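Long-range contacts in PHOX (Pseudomonas fluorescens, PDB 4A9V), which hydrolyses phosphate monoesters as an alkaline phosphatase, using a complex iron-calcium cofactor bound within a beta-propeller fold: residues V34-G39 with V62-N67; E296-F301 with G343-L348; V326-A331 with G379-D384. One frame throughout, in Å; residues are numbered along the deposited sequence.

Contact 1 of 3, residues V34-G39 with V62-N67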
ATOM      1  N   VAL A  34      -1.721  -0.787 -21.950  1.00  9.09           N
ATOM      2  CA  VAL A  34      -1.369   0.289 -21.034  1.00  8.37           C
ATOM      3  C   VAL A  34      -2.531   1.260 -20.903  1.00  7.49           C
ATOM      4  O   VAL A  34      -2.983   1.832 -21.893  1.00 10.11           O
ATOM      5  CB  VAL A  34      -0.132   1.057 -21.524  1.00  9.46           C
ATOM      6  CG1 VAL A  34       0.122   2.265 -20.642  1.00 10.46           C
ATOM      7  CG2 VAL A  34       1.088   0.147 -21.558  1.00 12.74           C
ATOM      8  N   LEU A  35      -3.008   1.444 -19.679  1.00  7.13           N
ATOM      9  CA  LEU A  35      -4.021   2.458 -19.410  1.00  7.50           C
ATOM     10  C   LEU A  35      -3.402   3.853 -19.334  1.00  7.39           C
ATOM     11  O   LEU A  35      -3.871   4.797 -19.974  1.00  7.86           O
ATOM     12  CB  LEU A  35      -4.768   2.140 -18.112  1.00  7.39           C
ATOM     13  CG  LEU A  35      -5.901   3.110 -17.760  1.00  8.35           C
ATOM     14  CD1 LEU A  35      -7.101   2.918 -18.676  1.00 10.86           C
ATOM     15  CD2 LEU A  35      -6.304   2.978 -16.300  1.00  9.11           C
ATOM     16  N   ILE A  36      -2.342   3.976 -18.544  1.00  7.67           N
ATOM     17  CA  ILE A  36      -1.683   5.260 -18.321  1.00  7.03           C
ATOM     18  C   ILE A  36      -0.303   4.986 -17.732  1.00  7.09           C
ATOM     19  O   ILE A  36      -0.098   3.957 -17.087  1.00  7.57           O
ATOM     20  CB  ILE A  36      -2.516   6.181 -17.386  1.00  7.67           C
ATOM     21  CG1 ILE A  36      -1.933   7.597 -17.323  1.00  7.63           C
ATOM     22  CG2 ILE A  36      -2.687   5.572 -16.000  1.00  8.47           C
ATOM     23  CD1 ILE A  36      -2.946   8.629 -16.865  1.00  8.43           C
ATOM     24  N   SER A  37       0.650   5.863 -18.030  1.00  6.89           N
ATOM     25  CA  SER A  37       2.018   5.742 -17.535  1.00  7.29           C
ATOM     26  C   SER A  37       2.455   7.032 -16.839  1.00  7.48           C
ATOM     27  O   SER A  37       1.990   8.127 -17.166  1.00  7.57           O
ATOM     28  CB  SER A  37       2.991   5.467 -18.688  1.00  8.07           C
ATOM     29  OG  SER A  37       2.697   4.257 -19.361  1.00  8.54           O
ATOM     30  N   TRP A  38       3.448   6.892 -15.968  1.00  6.88           N
ATOM     31  CA  TRP A  38       4.173   8.022 -15.407  1.00  7.02           C
ATOM     32  C   TRP A  38       4.444   9.060 -16.463  1.00  7.34           C
ATOM     33  O   TRP A  38       4.975   8.748 -17.534  1.00  7.60           O
ATOM     34  CB  TRP A  38       5.484   7.544 -14.791  1.00  7.00           C
ATOM     35  CG  TRP A  38       6.437   8.652 -14.491  1.00  7.23           C
ATOM     36  CD1 TRP A  38       6.192   9.834 -13.801  1.00  7.40           C
ATOM     37  CD2 TRP A  38       7.808   8.751 -14.957  1.00  7.50           C
ATOM     38  NE1 TRP A  38       7.302  10.634 -13.809  1.00  7.89           N
ATOM     39  CE2 TRP A  38       8.307  10.032 -14.492  1.00  8.06           C
ATOM     40  CE3 TRP A  38       8.649   7.908 -15.657  1.00  8.35           C
ATOM     41  CZ2 TRP A  38       9.599  10.449 -14.762  1.00  9.07           C
ATOM     42  CZ3 TRP A  38       9.937   8.343 -15.944  1.00  9.57           C
ATOM     43  CH2 TRP A  38      10.400   9.585 -15.511  1.00  9.45           C
ATOM     44  N   GLY A  39       4.069  10.305 -16.181  1.00  7.30           N
ATOM     45  CA  GLY A  39       4.389  11.425 -17.052  1.00  7.82           C
ATOM     46  C   GLY A  39       3.265  11.865 -17.975  1.00  7.42           C
ATOM     47  O   GLY A  39       3.367  12.920 -18.598  1.00  8.87           O
ATOM     48  N   VAL A  62       1.216  18.430 -13.025  1.00  7.85           N
ATOM     49  CA  VAL A  62       0.002  18.229 -13.821  1.00  8.54           C
ATOM     50  C   VAL A  62       0.107  16.992 -14.720  1.00  7.82           C
ATOM     51  O   VAL A  62      -0.664  16.829 -15.665  1.00  8.41           O
ATOM     52  CB  VAL A  62      -0.364  19.477 -14.668  1.00  8.94           C
ATOM     53  CG1 VAL A  62      -0.739  20.636 -13.757  1.00 10.82           C
ATOM     54  CG2 VAL A  62       0.760  19.865 -15.615  1.00  9.63           C
ATOM     55  N   GLN A  63       1.025  16.096 -14.367  1.00  7.59           N
ATOM     56  CA  GLN A  63       1.213  14.827 -15.065  1.00  7.91           C
ATOM     57  C   GLN A  63       1.024  13.679 -14.083  1.00  7.29           C
ATOM     58  O   GLN A  63       1.278  13.817 -12.890  1.00  7.99           O
ATOM     59  CB  GLN A  63       2.624  14.747 -15.664  1.00  7.77           C
ATOM     60  CG  GLN A  63       2.834  15.685 -16.841  1.00  8.39           C
ATOM     61  CD  GLN A  63       4.298  15.926 -17.161  1.00  8.49           C
ATOM     62  OE1 GLN A  63       5.183  15.806 -16.299  1.00  8.79           O
ATOM     63  NE2 GLN A  63       4.554  16.356 -18.385  1.00  9.73           N
ATOM     64  N   PHE A  64       0.574  12.544 -14.602  1.00  7.28           N
ATOM     65  CA  PHE A  64       0.500  11.322 -13.821  1.00  7.02           C
ATOM     66  C   PHE A  64       1.823  11.116 -13.082  1.00  6.98           C
ATOM     67  O   PHE A  64       2.901  11.264 -13.655  1.00  7.09           O
ATOM     68  CB  PHE A  64       0.208  10.136 -14.744  1.00  7.16           C
ATOM     69  CG  PHE A  64      -0.253   8.902 -14.025  1.00  6.87           C
ATOM     70  CD1 PHE A  64      -1.535   8.832 -13.505  1.00  8.50           C
ATOM     71  CD2 PHE A  64       0.564   7.792 -13.940  1.00  7.54           C
ATOM     72  CE1 PHE A  64      -1.985   7.682 -12.892  1.00  9.17           C
ATOM     73  CE2 PHE A  64       0.124   6.635 -13.323  1.00  8.84           C
ATOM     74  CZ  PHE A  64      -1.152   6.583 -12.791  1.00  9.26           C
ATOM     75  N   GLY A  65       1.728  10.790 -11.798  1.00  6.99           N
ATOM     76  CA  GLY A  65       2.905  10.671 -10.955  1.00  7.36           C
ATOM     77  C   GLY A  65       3.688   9.411 -11.244  1.00  6.38           C
ATOM     78  O   GLY A  65       3.351   8.622 -12.135  1.00  7.02           O
ATOM     79  N   ASP A  66       4.784   9.253 -10.509  1.00  7.16           N
ATOM     80  CA  ASP A  66       5.715   8.152 -10.717  1.00  7.12           C
ATOM     81  C   ASP A  66       5.344   6.963  -9.827  1.00  7.06           C
ATOM     82  O   ASP A  66       4.500   7.064  -8.934  1.00  7.13           O
ATOM     83  CB  ASP A  66       7.143   8.637 -10.435  1.00  7.72           C
ATOM     84  CG  ASP A  66       8.207   7.881 -11.227  1.00  9.22           C
ATOM     85  OD1 ASP A  66       7.879   6.849 -11.856  1.00  8.83           O
ATOM     86  OD2 ASP A  66       9.381   8.316 -11.179  1.00 10.08           O
ATOM     87  N   ASN A  67       5.951   5.821 -10.116  1.00  6.89           N
ATOM     88  CA  ASN A  67       5.840   4.624  -9.299  1.00  6.91           C
ATOM     89  C   ASN A  67       4.429   4.397  -8.761  1.00  6.87           C
ATOM     90  O   ASN A  67       4.214   4.254  -7.556  1.00  6.70           O
ATOM     91  CB  ASN A  67       6.915   4.611  -8.212  1.00  7.22           C
ATOM     92  CG  ASN A  67       8.304   4.391  -8.789  1.00  7.81           C
ATOM     93  OD1 ASN A  67       8.447   3.963  -9.935  1.00  8.65           O
ATOM     94  ND2 ASN A  67       9.332   4.674  -8.004  1.00  9.00           N
TER

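Contact 2 of 3, residues E296-F301 with G343-L348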
ATOM      1  N   GLU A 296       7.065  -4.759  13.305  1.00  7.34           N
ATOM      2  CA  GLU A 296       5.983  -3.840  13.675  1.00  7.28           C
ATOM      3  C   GLU A 296       4.617  -4.541  13.566  1.00  6.55           C
ATOM      4  O   GLU A 296       4.546  -5.776  13.506  1.00  7.25           O
ATOM      5  CB  GLU A 296       6.058  -2.548  12.856  1.00  6.96           C
ATOM      6  CG  GLU A 296       7.278  -1.693  13.181  1.00  8.11           C
ATOM      7  CD  GLU A 296       7.276  -1.032  14.557  1.00  8.51           C
ATOM      8  OE1 GLU A 296       6.273  -1.069  15.301  1.00  8.52           O
ATOM      9  OE2 GLU A 296       8.295  -0.383  14.866  1.00 12.74           O
ATOM     10  N   PHE A 297       3.535  -3.779  13.725  1.00  6.64           N
ATOM     11  CA  PHE A 297       2.263  -4.338  14.154  1.00  6.24           C
ATOM     12  C   PHE A 297       1.141  -4.220  13.115  1.00  6.45           C
ATOM     13  O   PHE A 297       1.253  -3.523  12.095  1.00  6.75           O
ATOM     14  CB  PHE A 297       1.813  -3.678  15.455  1.00  6.66           C
ATOM     15  CG  PHE A 297       2.878  -3.647  16.523  1.00  6.98           C
ATOM     16  CD1 PHE A 297       3.558  -4.802  16.873  1.00  7.24           C
ATOM     17  CD2 PHE A 297       3.165  -2.474  17.213  1.00  7.57           C
ATOM     18  CE1 PHE A 297       4.476  -4.796  17.906  1.00  8.63           C
ATOM     19  CE2 PHE A 297       4.120  -2.456  18.219  1.00  8.47           C
ATOM     20  CZ  PHE A 297       4.786  -3.618  18.553  1.00  8.58           C
ATOM     21  N   ILE A 298       0.038  -4.906  13.416  1.00  6.44           N
ATOM     22  CA  ILE A 298      -1.224  -4.806  12.683  1.00  6.27           C
ATOM     23  C   ILE A 298      -2.259  -4.116  13.571  1.00  7.36           C
ATOM     24  O   ILE A 298      -2.400  -4.442  14.749  1.00  7.05           O
ATOM     25  CB  ILE A 298      -1.722  -6.209  12.278  1.00  6.61           C
ATOM     26  CG1 ILE A 298      -0.735  -6.854  11.299  1.00  6.99           C
ATOM     27  CG2 ILE A 298      -3.119  -6.132  11.671  1.00  8.50           C
ATOM     28  CD1 ILE A 298      -0.947  -8.336  11.090  1.00  7.46           C
ATOM     29  N   TYR A 299      -2.980  -3.169  12.977  1.00  6.88           N
ATOM     30  CA  TYR A 299      -3.905  -2.281  13.679  1.00  7.14           C
ATOM     31  C   TYR A 299      -5.329  -2.400  13.117  1.00  6.23           C
ATOM     32  O   TYR A 299      -5.549  -2.904  12.013  1.00  6.62           O
ATOM     33  CB  TYR A 299      -3.443  -0.820  13.573  1.00  6.47           C
ATOM     34  CG  TYR A 299      -2.095  -0.538  14.194  1.00  6.71           C
ATOM     35  CD1 TYR A 299      -0.915  -0.839  13.517  1.00  6.54           C
ATOM     36  CD2 TYR A 299      -1.994   0.119  15.414  1.00  6.77           C
ATOM     37  CE1 TYR A 299       0.321  -0.547  14.070  1.00  6.84           C
ATOM     38  CE2 TYR A 299      -0.762   0.442  15.956  1.00  7.88           C
ATOM     39  CZ  TYR A 299       0.387   0.102  15.289  1.00  7.34           C
ATOM     40  OH  TYR A 299       1.594   0.439  15.859  1.00  7.70           O
ATOM     41  N   LYS A 300      -6.290  -1.873  13.868  1.00  6.49           N
ATOM     42  CA  LYS A 300      -7.705  -1.900  13.500  1.00  6.98           C
ATOM     43  C   LYS A 300      -8.372  -0.668  14.100  1.00  6.84           C
ATOM     44  O   LYS A 300      -8.328  -0.467  15.308  1.00  8.04           O
ATOM     45  CB  LYS A 300      -8.355  -3.169  14.052  1.00  7.40           C
ATOM     46  CG  LYS A 300      -9.852  -3.286  13.861  1.00  7.53           C
ATOM     47  CD  LYS A 300     -10.371  -4.408  14.752  1.00  8.73           C
ATOM     48  CE  LYS A 300     -11.853  -4.687  14.578  1.00  9.40           C
ATOM     49  NZ  LYS A 300     -12.303  -5.715  15.557  1.00  9.13           N
ATOM     50  N   PHE A 301      -9.025   0.122  13.262  1.00  6.36           N
ATOM     51  CA  PHE A 301      -9.811   1.255  13.729  1.00  6.55           C
ATOM     52  C   PHE A 301     -11.287   0.919  13.595  1.00  6.61           C
ATOM     53  O   PHE A 301     -11.716   0.370  12.581  1.00  7.19           O
ATOM     54  CB  PHE A 301      -9.495   2.496  12.893  1.00  7.13           C
ATOM     55  CG  PHE A 301     -10.337   3.692  13.246  1.00  7.05           C
ATOM     56  CD1 PHE A 301     -10.032   4.476  14.347  1.00  8.30           C
ATOM     57  CD2 PHE A 301     -11.450   4.016  12.489  1.00  8.11           C
ATOM     58  CE1 PHE A 301     -10.837   5.547  14.693  1.00  9.56           C
ATOM     59  CE2 PHE A 301     -12.223   5.115  12.803  1.00 10.58           C
ATOM     60  CZ  PHE A 301     -11.916   5.885  13.908  1.00  9.96           C
ATOM     61  N   GLY A 343      -6.207 -14.814  18.494  1.00  7.36           N
ATOM     62  CA  GLY A 343      -5.603 -13.526  18.768  1.00  7.34           C
ATOM     63  C   GLY A 343      -6.631 -12.546  19.285  1.00  7.01           C
ATOM     64  O   GLY A 343      -7.802 -12.889  19.484  1.00  8.16           O
ATOM     65  N   GLN A 344      -6.176 -11.325  19.529  1.00  7.62           N
ATOM     66  CA  GLN A 344      -7.016 -10.306  20.122  1.00  7.78           C
ATOM     67  C   GLN A 344      -6.613  -8.919  19.667  1.00  7.20           C
ATOM     68  O   GLN A 344      -5.481  -8.682  19.235  1.00  8.33           O
ATOM     69  CB  GLN A 344      -6.951 -10.372  21.647  1.00  8.72           C
ATOM     70  CG  GLN A 344      -5.579 -10.078  22.204  1.00 10.03           C
ATOM     71  CD  GLN A 344      -5.496 -10.281  23.696  1.00 12.90           C
ATOM     72  OE1 GLN A 344      -6.081  -9.522  24.468  1.00 15.52           O
ATOM     73  NE2 GLN A 344      -4.714 -11.268  24.114  1.00 13.65           N
ATOM     74  N   TRP A 345      -7.568  -8.005  19.800  1.00  7.64           N
ATOM     75  CA  TRP A 345      -7.371  -6.577  19.586  1.00  6.95           C
ATOM     76  C   TRP A 345      -7.285  -5.872  20.913  1.00  7.05           C
ATOM     77  O   TRP A 345      -8.145  -6.076  21.787  1.00  9.09           O
ATOM     78  CB  TRP A 345      -8.555  -6.023  18.793  1.00  8.06           C
ATOM     79  CG  TRP A 345      -8.641  -6.577  17.400  1.00  8.29           C
ATOM     80  CD1 TRP A 345      -9.568  -7.479  16.902  1.00  7.99           C
ATOM     81  CD2 TRP A 345      -7.661  -6.396  16.339  1.00  7.32           C
ATOM     82  NE1 TRP A 345      -9.260  -7.831  15.615  1.00  7.90           N
ATOM     83  CE2 TRP A 345      -8.118  -7.206  15.222  1.00  7.12           C
ATOM     84  CE3 TRP A 345      -6.546  -5.589  16.173  1.00  7.51           C
ATOM     85  CZ2 TRP A 345      -7.422  -7.258  14.025  1.00  8.11           C
ATOM     86  CZ3 TRP A 345      -5.857  -5.648  14.965  1.00  8.25           C
ATOM     87  CH2 TRP A 345      -6.297  -6.451  13.910  1.00  8.79           C
ATOM     88  N   ILE A 346      -6.295  -4.997  21.055  1.00  7.34           N
ATOM     89  CA  ILE A 346      -6.031  -4.297  22.302  1.00  8.18           C
ATOM     90  C   ILE A 346      -6.085  -2.794  22.040  1.00  8.60           C
ATOM     91  O   ILE A 346      -5.454  -2.291  21.123  1.00  8.04           O
ATOM     92  CB  ILE A 346      -4.645  -4.671  22.867  1.00  9.12           C
ATOM     93  CG1 ILE A 346      -4.534  -6.184  23.058  1.00 10.86           C
ATOM     94  CG2 ILE A 346      -4.389  -3.933  24.171  1.00 10.91           C
ATOM     95  CD1 ILE A 346      -3.144  -6.662  23.405  1.00 13.64           C
ATOM     96  N   GLU A 347      -6.875  -2.092  22.844  1.00  9.28           N
ATOM     97  CA  GLU A 347      -7.177  -0.683  22.636  1.00  9.48           C
ATOM     98  C   GLU A 347      -5.971   0.226  22.899  1.00  9.55           C
ATOM     99  O   GLU A 347      -5.299   0.104  23.927  1.00 11.73           O
ATOM    100  CB  GLU A 347      -8.304  -0.336  23.603  1.00 17.80           C
ATOM    101  CG  GLU A 347      -8.932   1.024  23.469  1.00 21.24           C
ATOM    102  CD  GLU A 347     -10.059   1.206  24.466  1.00 19.82           C
ATOM    103  OE1 GLU A 347     -10.662   0.188  24.882  1.00 26.12           O
ATOM    104  OE2 GLU A 347     -10.527   2.341  24.574  1.00 21.25           O
ATOM    105  N   LEU A 348      -5.767   1.204  22.020  1.00  8.55           N
ATOM    106  CA  LEU A 348      -4.778   2.248  22.217  1.00  8.44           C
ATOM    107  C   LEU A 348      -5.497   3.532  22.612  1.00  8.65           C
ATOM    108  O   LEU A 348      -5.868   4.359  21.770  1.00  9.40           O
ATOM    109  CB  LEU A 348      -3.965   2.447  20.939  1.00  9.38           C
ATOM    110  CG  LEU A 348      -3.251   1.190  20.439  1.00  8.53           C
ATOM    111  CD1 LEU A 348      -2.447   1.511  19.190  1.00 10.92           C
ATOM    112  CD2 LEU A 348      -2.364   0.582  21.512  1.00  9.64           C
TER
HETATM  113  O   HOH W   1     -11.735  -8.234  14.129  1.00 10.43           O

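Contact 3 of 3, residues V326-A331 with G379-D384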
ATOM      1  N   VAL A 326      -4.653  -2.589  18.371  1.00  7.68           N
ATOM      2  CA  VAL A 326      -3.501  -3.273  17.802  1.00  7.31           C
ATOM      3  C   VAL A 326      -3.584  -4.761  18.156  1.00  6.99           C
ATOM      4  O   VAL A 326      -4.183  -5.129  19.167  1.00  7.39           O
ATOM      5  CB  VAL A 326      -2.186  -2.634  18.296  1.00  7.27           C
ATOM      6  CG1 VAL A 326      -1.955  -2.907  19.778  1.00  7.77           C
ATOM      7  CG2 VAL A 326      -1.009  -3.101  17.449  1.00  7.38           C
ATOM      8  N   ALA A 327      -3.044  -5.616  17.291  1.00  6.86           N
ATOM      9  CA  ALA A 327      -3.209  -7.058  17.423  1.00  6.84           C
ATOM     10  C   ALA A 327      -2.144  -7.712  18.294  1.00  7.27           C
ATOM     11  O   ALA A 327      -0.948  -7.412  18.178  1.00  7.12           O
ATOM     12  CB  ALA A 327      -3.218  -7.717  16.052  1.00  6.72           C
ATOM     13  N   ARG A 328      -2.585  -8.732  19.030  1.00  7.19           N
ATOM     14  CA  ARG A 328      -1.703  -9.742  19.601  1.00  7.85           C
ATOM     15  C   ARG A 328      -2.153 -11.107  19.084  1.00  8.30           C
ATOM     16  O   ARG A 328      -3.345 -11.351  18.925  1.00 10.96           O
ATOM     17  CB  ARG A 328      -1.752  -9.703  21.136  1.00  8.95           C
ATOM     18  CG  ARG A 328      -0.692 -10.565  21.805  1.00  9.61           C
ATOM     19  CD  ARG A 328      -0.865 -10.645  23.312  1.00 11.30           C
ATOM     20  NE  ARG A 328      -0.661  -9.357  23.959  1.00 10.30           N
ATOM     21  CZ  ARG A 328      -0.957  -9.117  25.231  1.00 11.94           C
ATOM     22  NH1 ARG A 328      -1.540 -10.058  25.957  1.00 13.95           N
ATOM     23  NH2 ARG A 328      -0.745  -7.920  25.755  1.00 13.38           N
ATOM     24  N   PHE A 329      -1.196 -11.947  18.709  1.00  7.81           N
ATOM     25  CA  PHE A 329      -1.472 -13.290  18.212  1.00  8.05           C
ATOM     26  C   PHE A 329      -0.835 -14.282  19.165  1.00  8.23           C
ATOM     27  O   PHE A 329       0.331 -14.105  19.545  1.00 10.07           O
ATOM     28  CB  PHE A 329      -0.849 -13.489  16.830  1.00  8.18           C
ATOM     29  CG  PHE A 329      -1.391 -12.566  15.772  1.00  8.28           C
ATOM     30  CD1 PHE A 329      -0.831 -11.311  15.585  1.00  7.62           C
ATOM     31  CD2 PHE A 329      -2.448 -12.944  14.958  1.00  8.42           C
ATOM     32  CE1 PHE A 329      -1.343 -10.431  14.650  1.00  7.95           C
ATOM     33  CE2 PHE A 329      -2.957 -12.062  14.015  1.00  9.33           C
ATOM     34  CZ  PHE A 329      -2.436 -10.787  13.897  1.00  8.60           C
ATOM     35  N   ASP A 330      -1.561 -15.338  19.518  1.00  8.24           N
ATOM     36  CA  ASP A 330      -0.991 -16.384  20.350  1.00  8.69           C
ATOM     37  C   ASP A 330      -0.064 -17.300  19.560  1.00 10.18           C
ATOM     38  O   ASP A 330       0.231 -17.057  18.393  1.00 10.42           O
ATOM     39  CB  ASP A 330      -2.090 -17.156  21.105  1.00  9.00           C
ATOM     40  CG  ASP A 330      -2.864 -18.150  20.236  1.00  9.80           C
ATOM     41  OD1 ASP A 330      -2.467 -18.454  19.090  1.00 10.10           O
ATOM     42  OD2 ASP A 330      -3.860 -18.689  20.762  1.00 11.42           O
ATOM     43  N   ALA A 331       0.533 -18.253  20.261  1.00  9.29           N
ATOM     44  CA  ALA A 331       1.568 -19.106  19.689  1.00 10.43           C
ATOM     45  C   ALA A 331       1.013 -20.096  18.674  1.00 10.47           C
ATOM     46  O   ALA A 331       1.775 -20.750  17.971  1.00 11.67           O
ATOM     47  CB  ALA A 331       2.299 -19.847  20.796  1.00 14.03           C
ATOM     48  N   GLY A 379       1.744  -4.503  24.490  1.00 10.10           N
ATOM     49  CA  GLY A 379       2.198  -5.856  24.165  1.00 10.50           C
ATOM     50  C   GLY A 379       1.638  -6.409  22.863  1.00  9.47           C
ATOM     51  O   GLY A 379       1.359  -7.604  22.757  1.00 10.00           O
ATOM     52  N   ALA A 380       1.599  -5.572  21.833  1.00  8.99           N
ATOM     53  CA  ALA A 380       1.303  -6.049  20.488  1.00  7.98           C
ATOM     54  C   ALA A 380       2.351  -7.072  20.035  1.00  7.55           C
ATOM     55  O   ALA A 380       3.512  -7.022  20.456  1.00  8.52           O
ATOM     56  CB  ALA A 380       1.253  -4.867  19.533  1.00  8.40           C
ATOM     57  N   THR A 381       1.952  -7.969  19.139  1.00  7.21           N
ATOM     58  CA  THR A 381       2.870  -8.963  18.593  1.00  7.37           C
ATOM     59  C   THR A 381       3.649  -8.397  17.411  1.00  6.96           C
ATOM     60  O   THR A 381       3.060  -7.940  16.428  1.00  7.16           O
ATOM     61  CB  THR A 381       2.111 -10.210  18.115  1.00  8.44           C
ATOM     62  OG1 THR A 381       1.321 -10.741  19.188  1.00  8.45           O
ATOM     63  CG2 THR A 381       3.066 -11.269  17.576  1.00  8.31           C
ATOM     64  N   ARG A 382       4.973  -8.462  17.495  1.00  7.38           N
ATOM     65  CA  ARG A 382       5.837  -8.016  16.405  1.00  7.36           C
ATOM     66  C   ARG A 382       5.721  -8.948  15.205  1.00  6.84           C
ATOM     67  O   ARG A 382       5.794 -10.166  15.356  1.00  7.82           O
ATOM     68  CB  ARG A 382       7.281  -7.976  16.903  1.00  7.54           C
ATOM     69  CG  ARG A 382       7.489  -7.008  18.060  1.00  8.42           C
ATOM     70  CD  ARG A 382       8.954  -6.900  18.436  1.00  9.70           C
ATOM     71  NE  ARG A 382       9.686  -6.126  17.443  1.00  9.37           N
ATOM     72  CZ  ARG A 382      10.969  -5.808  17.550  1.00 10.44           C
ATOM     73  NH1 ARG A 382      11.702  -6.389  18.483  1.00 12.73           N
ATOM     74  NH2 ARG A 382      11.536  -4.968  16.690  1.00 12.50           N
ATOM     75  N   MET A 383       5.513  -8.371  14.020  1.00  6.96           N
ATOM     76  CA  MET A 383       5.147  -9.137  12.830  1.00  7.13           C
ATOM     77  C   MET A 383       6.204  -9.043  11.727  1.00  6.59           C
ATOM     78  O   MET A 383       6.965  -8.074  11.641  1.00  7.39           O
ATOM     79  CB  MET A 383       3.801  -8.655  12.284  1.00  7.20           C
ATOM     80  CG  MET A 383       2.655  -8.729  13.286  1.00  7.27           C
ATOM     81  SD  MET A 383       2.315 -10.370  13.947  1.00  8.22           S
ATOM     82  CE  MET A 383       1.567 -11.156  12.526  1.00  8.25           C
ATOM     83  N   ASP A 384       6.152 -10.015  10.816  1.00  6.76           N
ATOM     84  CA  ASP A 384       7.035 -10.055   9.645  1.00  6.90           C
ATOM     85  C   ASP A 384       6.518  -9.140   8.515  1.00  6.50           C
ATOM     86  O   ASP A 384       6.048  -9.616   7.480  1.00  7.72           O
ATOM     87  CB  ASP A 384       7.145 -11.488   9.099  1.00  7.09           C
ATOM     88  CG  ASP A 384       7.927 -12.440   9.991  1.00  7.46           C
ATOM     89  OD1 ASP A 384       8.530 -11.997  10.992  1.00  7.50           O
ATOM     90  OD2 ASP A 384       7.967 -13.637   9.613  1.00  7.97           O
TER
HETATM   91  O   HOH W   2       0.451  -6.848  15.737  1.00  8.21           O

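Contact 1 of 3, residues V34-G39 with V62-N67
Ile36, near the end of strand 30-37, and Trp38 just past it, meet Phe64 and Asp66 of the loop that runs into strand 68-76, joining two sheets of the beta-propeller. Strand 30-37, from the N-terminal part of the chain, pairs with strand 572-578 near the C-terminus, the kind of closure by which propellers seal their ring. A classic beta bulge interrupts this pairing, Leu35 and Ile36 standing together opposite Val573.

The apolar part is the cover of Ile36 on Phe64. With CG1 of Ile36 anti to the backbone N (chi1 -171°), both branches come over the same ring. Ile36 CG2 sits above one face, 3.9 Å from the Phe64 ring centroid, while Ile36 CD1 reaches Phe64 CD1 at 3.6 Å. Trp38 CA lies at the edge of this ring, and Val573 and Ile87 also touch the phenylalanine.

The second group is a stack of indole and carboxylate, whose planes in Trp38 and Asp66 are only 11° apart. Asp66 OD1 lies 3.5 Å from Trp38 CG, and Asp66 CB adds a CH-pi contact over the five-membered ring. The carboxylate is fixed by Thr92 OG1 at OD2 and by the Asn67 N-H, which meets OD1 from above the carboxylate plane; Trp38 NE1 is bound to Gln60 OE1.

Backbone polar contacts complete the junction. Gly39 N donates to Phe64 O (2.9 Å) in a nearly straight bond, and Gln60 NE2 uses the same oxygen. Trp38 CA approaches Gly65 O at 3.4 Å in a CA-H...O contact. At the positive phi of Gly39, any CB would press on the Trp38 carbonyl oxygen. Beyond it, Gln63, whose NE2 is bound to Pro47 O, brings its CG to 3.3 Å from Gly39 O.

Contact 2 of 3, residues E296-F301 with G343-L348
Lys300 leaves its strand with CG anti to the backbone N (chi1 175°) and stays extended to its end, lying across Trp345, whose CG is anti to the carbonyl carbon (chi1 -65°) and whose indole turns its face to the lysine. Lys300 CD stands over the five-membered ring, 3.5 Å from its centroid, and Lys300 CB covers the six-membered ring. The ammonium lies off-centre, with NZ 4.0 Å from the five-membered ring centroid of Trp345, a cation-pi contact. One water accepts from Lys300 NZ (3.0 Å) and from Trp345 NE1 (2.9 Å), and His439 O takes a further bond from NZ. At the far rim of the indole, Trp345 CH2 meets Ile298 CG2 at 3.9 Å. Leu348 CD1 separately touches the edge of the Tyr299 ring. With an alanine here in place of the Trp345 indole, the Lys300 methylenes would probably lie over a gap, the ammonium would lose its aromatic partner and the water its indole donor. The two strands are not adjacent: strand 322-329 runs between them and Trp345 packs on its Ala327, a next-but-one contact across a strongly twisted antiparallel sheet of the propeller.

Contact 3 of 3, residues V326-A331 with G379-D384
Phe329 turns the edge of its ring to Thr381 CB, while Met383 SD comes in obliquely, 3.7 Å from Phe329 CD1, a Met-aromatic contact. The guanidinium of Arg328 is likewise met at its edge, where NE donates to Gly379 O (2.9 Å) from above the carbonyl plane. The bend of the arginine at chi3 turns its head to this oxygen, and NH2 reaches Val378 O, so two carbonyls are held just past the end of helix 371-377. Gly379 forms a Schellman motif there; a CB on it would clash with Arg328 NH2. Thr381 binds strand 322-329 twice. Its N-H points to Ala327 O in the carbonyl plane (3.1 Å), and its OG1, anti to the carbonyl carbon (chi1 -56°), accepts from Phe329 N at 2.8 Å. A water donates to both Ala327 O and Thr381 O, giving the alanine oxygen a second bond. Val326 CG2 packs against Ala380 CB at 3.5 Å. The segment 379-384 thus leaves helix 371-377 and runs up against the edge of strand 322-329 that faces strand 296-303, beside Phe297 of the latter, and Met383 and Phe329 both rest on Leu430 of strand 428-434.

In the fold
Contact 1 lies on the opposite side of the chain's centre from contacts 2 and 3, about 38 Å centre to centre from contact 3, and touches neither. Contacts 2 and 3 meet within one antiparallel sheet: contact 3 uses the strand that separates those of contact 2, and Glu296 O and Met383 N probably share a hydrogen bond. Contacts 1 and 2 are buried, contact 3 only partly. Chemistry follows place: the strand-to-loop junction of contact 1 relies on an indole-carboxylate stack, CH-pi packing and one backbone bond, the strands of contact 2 meet through side chains and a water, and the segment after the helix in contact 3, set at a steep angle to the strand edge, is tied by three direct hydrogen bonds.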